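Local coordinates for predicted flavin-nucleotide-binding protein from COG3576 family structurally related to pyridoxine 5'-phosphate oxidase (Lactobacillus delbrueckii subsp. bulgaricus, PDB 2HTD) that probably binds a flavin nucleotide and is a putative oxidoreductase related to pyridoxamine 5'-phosphate oxidase, at residues T106-E111 / V130-I135. Numbering follows the deposited sequence.
Sequences TAEVHE and VVNLNI
With CG of Glu108 anti to the backbone N (chi1 160°) and the chain extended beyond it, the carboxylate runs alongside the side chain of Asn132, its plane 26° from that of the amide. Two residues on, His110 CG sits beside its own backbone N, anti to the carbonyl carbon (chi1 -62°), which brings NE2 to Glu108 OE2 at 2.7 Å. OE2 lies in the ring plane, while NE2 reaches its anti side from out of the carboxylate plane. This bond, with a second from ND1 to Asp113, fixes the rotation of the imidazole. The buried amide of Asn132 is satisfied by Gln69 at OD1 and by Tyr115 at ND2. At the other end of the pairing, a water bridges Thr106 OG1 and Asn134 ND2, 3.0 Å from each. On the opposite face, Ala107 CB rests against Leu133 CD2 at 4.0 Å and also meets Val131 CG1. Six backbone hydrogen bonds join Thr106 with Asn134, Glu108 with Asn132 and His110 with Val130. Strand 88-94 flanks 99-110 and strand 67-72 flanks 129-139, placing the pair inside the antiparallel beta-sheet, consistent with the split-barrel fold of the pyridoxamine 5'-phosphate oxidase family.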
ATOM      1  N   THR B 106       8.124   4.633 -11.942  1.00  8.89           N
ATOM      2  CA  THR B 106       7.860   6.021 -12.261  1.00  9.09           C
ATOM      3  C   THR B 106       6.611   6.068 -13.125  1.00 10.83           C
ATOM      4  O   THR B 106       6.378   5.161 -13.891  1.00 12.99           O
ATOM      5  CB  THR B 106       9.061   6.646 -13.004  1.00 11.11           C
ATOM      6  OG1 THR B 106       9.271   5.929 -14.199  1.00 20.39           O
ATOM      7  CG2 THR B 106      10.319   6.579 -12.177  1.00 11.25           C
ATOM      8  N   ALA B 107       5.814   7.125 -12.978  1.00  9.86           N
ATOM      9  CA  ALA B 107       4.538   7.259 -13.637  1.00  8.70           C
ATOM     10  C   ALA B 107       4.642   8.155 -14.848  1.00 11.49           C
ATOM     11  O   ALA B 107       5.380   9.140 -14.836  1.00  9.48           O
ATOM     12  CB  ALA B 107       3.526   7.858 -12.687  1.00  9.13           C
ATOM     13  N   GLU B 108       3.907   7.791 -15.891  1.00 11.05           N
ATOM     14  CA  GLU B 108       3.797   8.569 -17.136  1.00 14.85           C
ATOM     15  C   GLU B 108       2.302   8.733 -17.340  1.00 10.71           C
ATOM     16  O   GLU B 108       1.592   7.760 -17.596  1.00 10.62           O
ATOM     17  CB  GLU B 108       4.486   7.784 -18.266  1.00 16.78           C
ATOM     18  CG  GLU B 108       4.124   8.117 -19.720  1.00 24.54           C
ATOM     19  CD  GLU B 108       4.662   7.067 -20.734  1.00 22.62           C
ATOM     20  OE1 GLU B 108       5.898   7.033 -20.906  1.00 33.43           O
ATOM     21  OE2 GLU B 108       3.868   6.300 -21.366  1.00 18.48           O
ATOM     22  N   VAL B 109       1.791   9.947 -17.163  1.00 11.47           N
ATOM     23  CA  VAL B 109       0.356  10.149 -17.197  1.00 11.72           C
ATOM     24  C   VAL B 109      -0.104  10.711 -18.535  1.00 11.23           C
ATOM     25  O   VAL B 109       0.471  11.683 -19.027  1.00 11.26           O
ATOM     26  CB  VAL B 109      -0.097  11.117 -16.091  1.00 13.03           C
ATOM     27  CG1 VAL B 109      -1.601  11.347 -16.145  1.00 16.66           C
ATOM     28  CG2 VAL B 109       0.332  10.604 -14.708  1.00 15.09           C
ATOM     29  N   HIS B 110      -1.161  10.125 -19.089  1.00  9.08           N
ATOM     30  CA  HIS B 110      -1.697  10.518 -20.376  1.00 10.10           C
ATOM     31  C   HIS B 110      -3.110  10.925 -20.151  1.00 12.26           C
ATOM     32  O   HIS B 110      -3.938  10.091 -19.823  1.00 13.04           O
ATOM     33  CB  HIS B 110      -1.668   9.343 -21.307  1.00  8.61           C
ATOM     34  CG  HIS B 110      -0.297   8.838 -21.589  1.00 13.39           C
ATOM     35  ND1 HIS B 110       0.439   9.281 -22.662  1.00 15.47           N
ATOM     36  CD2 HIS B 110       0.457   7.909 -20.968  1.00 13.10           C
ATOM     37  CE1 HIS B 110       1.600   8.658 -22.680  1.00 15.06           C
ATOM     38  NE2 HIS B 110       1.632   7.816 -21.666  1.00 10.25           N
ATOM     39  N   GLU B 111      -3.394  12.215 -20.284  1.00 14.06           N
ATOM     40  CA  GLU B 111      -4.717  12.737 -19.922  1.00 18.14           C
ATOM     41  C   GLU B 111      -5.672  12.692 -21.110  1.00 18.08           C
ATOM     42  O   GLU B 111      -6.707  12.008 -21.058  1.00 20.84           O
ATOM     43  CB  GLU B 111      -4.603  14.136 -19.300  1.00 17.61           C
ATOM     44  CG  GLU B 111      -3.856  14.096 -17.939  1.00 23.07           C
ATOM     45  CD  GLU B 111      -3.942  15.390 -17.126  1.00 26.04           C
ATOM     46  OE1 GLU B 111      -4.604  16.353 -17.586  1.00 25.52           O
ATOM     47  OE2 GLU B 111      -3.332  15.428 -16.023  1.00 34.12           O
ATOM     48  N   VAL B 130      -4.999   7.841 -18.257  1.00 13.79           N
ATOM     49  CA  VAL B 130      -4.271   6.592 -18.401  1.00 13.63           C
ATOM     50  C   VAL B 130      -2.912   6.798 -17.792  1.00 14.49           C
ATOM     51  O   VAL B 130      -2.182   7.698 -18.178  1.00 15.15           O
ATOM     52  CB  VAL B 130      -4.139   6.216 -19.883  1.00 12.29           C
ATOM     53  CG1 VAL B 130      -3.224   4.946 -20.111  1.00 17.46           C
ATOM     54  CG2 VAL B 130      -5.518   6.048 -20.502  1.00 13.76           C
ATOM     55  N   VAL B 131      -2.611   6.006 -16.774  1.00 16.08           N
ATOM     56  CA  VAL B 131      -1.316   6.095 -16.133  1.00 13.82           C
ATOM     57  C   VAL B 131      -0.501   4.868 -16.491  1.00 13.15           C
ATOM     58  O   VAL B 131      -0.894   3.768 -16.191  1.00 14.12           O
ATOM     59  CB  VAL B 131      -1.425   6.192 -14.637  1.00 15.25           C
ATOM     60  CG1 VAL B 131       0.001   6.380 -14.028  1.00 13.13           C
ATOM     61  CG2 VAL B 131      -2.393   7.299 -14.237  1.00 14.30           C
ATOM     62  N   ASN B 132       0.632   5.084 -17.141  1.00 13.72           N
ATOM     63  CA  ASN B 132       1.592   4.027 -17.412  1.00 13.91           C
ATOM     64  C   ASN B 132       2.660   4.062 -16.328  1.00 14.36           C
ATOM     65  O   ASN B 132       3.055   5.120 -15.875  1.00 15.54           O
ATOM     66  CB  ASN B 132       2.238   4.217 -18.777  1.00 15.85           C
ATOM     67  CG  ASN B 132       1.337   3.751 -19.936  1.00 16.37           C
ATOM     68  OD1 ASN B 132       0.147   3.817 -19.860  1.00 18.70           O
ATOM     69  ND2 ASN B 132       1.940   3.320 -21.011  1.00 14.46           N
ATOM     70  N   LEU B 133       3.175   2.891 -15.969  1.00 15.34           N
ATOM     71  CA  LEU B 133       4.115   2.776 -14.864  1.00 13.57           C
ATOM     72  C   LEU B 133       5.320   2.040 -15.390  1.00 13.70           C
ATOM     73  O   LEU B 133       5.196   0.909 -15.856  1.00 15.94           O
ATOM     74  CB  LEU B 133       3.464   2.036 -13.709  1.00 16.60           C
ATOM     75  CG  LEU B 133       2.309   2.728 -12.993  1.00 18.66           C
ATOM     76  CD1 LEU B 133       1.634   1.755 -12.052  1.00 20.30           C
ATOM     77  CD2 LEU B 133       2.833   3.912 -12.256  1.00 14.66           C
ATOM     78  N   ASN B 134       6.470   2.681 -15.292  1.00 12.49           N
ATOM     79  CA  ASN B 134       7.729   2.149 -15.754  1.00 15.27           C
ATOM     80  C   ASN B 134       8.446   1.579 -14.557  1.00 12.42           C
ATOM     81  O   ASN B 134       8.890   2.299 -13.659  1.00 12.05           O
ATOM     82  CB  ASN B 134       8.603   3.225 -16.402  1.00 16.59           C
ATOM     83  CG  ASN B 134       7.842   4.103 -17.396  1.00 23.45           C
ATOM     84  OD1 ASN B 134       6.935   3.643 -18.094  1.00 32.47           O
ATOM     85  ND2 ASN B 134       8.196   5.385 -17.436  1.00 28.53           N
ATOM     86  N   ILE B 135       8.541   0.260 -14.537  1.00 15.43           N
ATOM     87  CA  ILE B 135       9.139  -0.420 -13.431  1.00 14.17           C
ATOM     88  C   ILE B 135      10.619  -0.104 -13.349  1.00 13.59           C
ATOM     89  O   ILE B 135      11.366  -0.223 -14.344  1.00 15.42           O
ATOM     90  CB  ILE B 135       8.925  -1.953 -13.549  1.00 12.23           C
ATOM     91  CG1 ILE B 135       7.420  -2.250 -13.438  1.00 16.32           C
ATOM     92  CG2 ILE B 135       9.702  -2.664 -12.444  1.00 12.70           C
ATOM     93  CD1 ILE B 135       7.035  -3.683 -13.683  1.00 14.85           C
TER
HETATM   94  O   HOH W   1      10.726   6.883 -16.648  1.00 59.48           O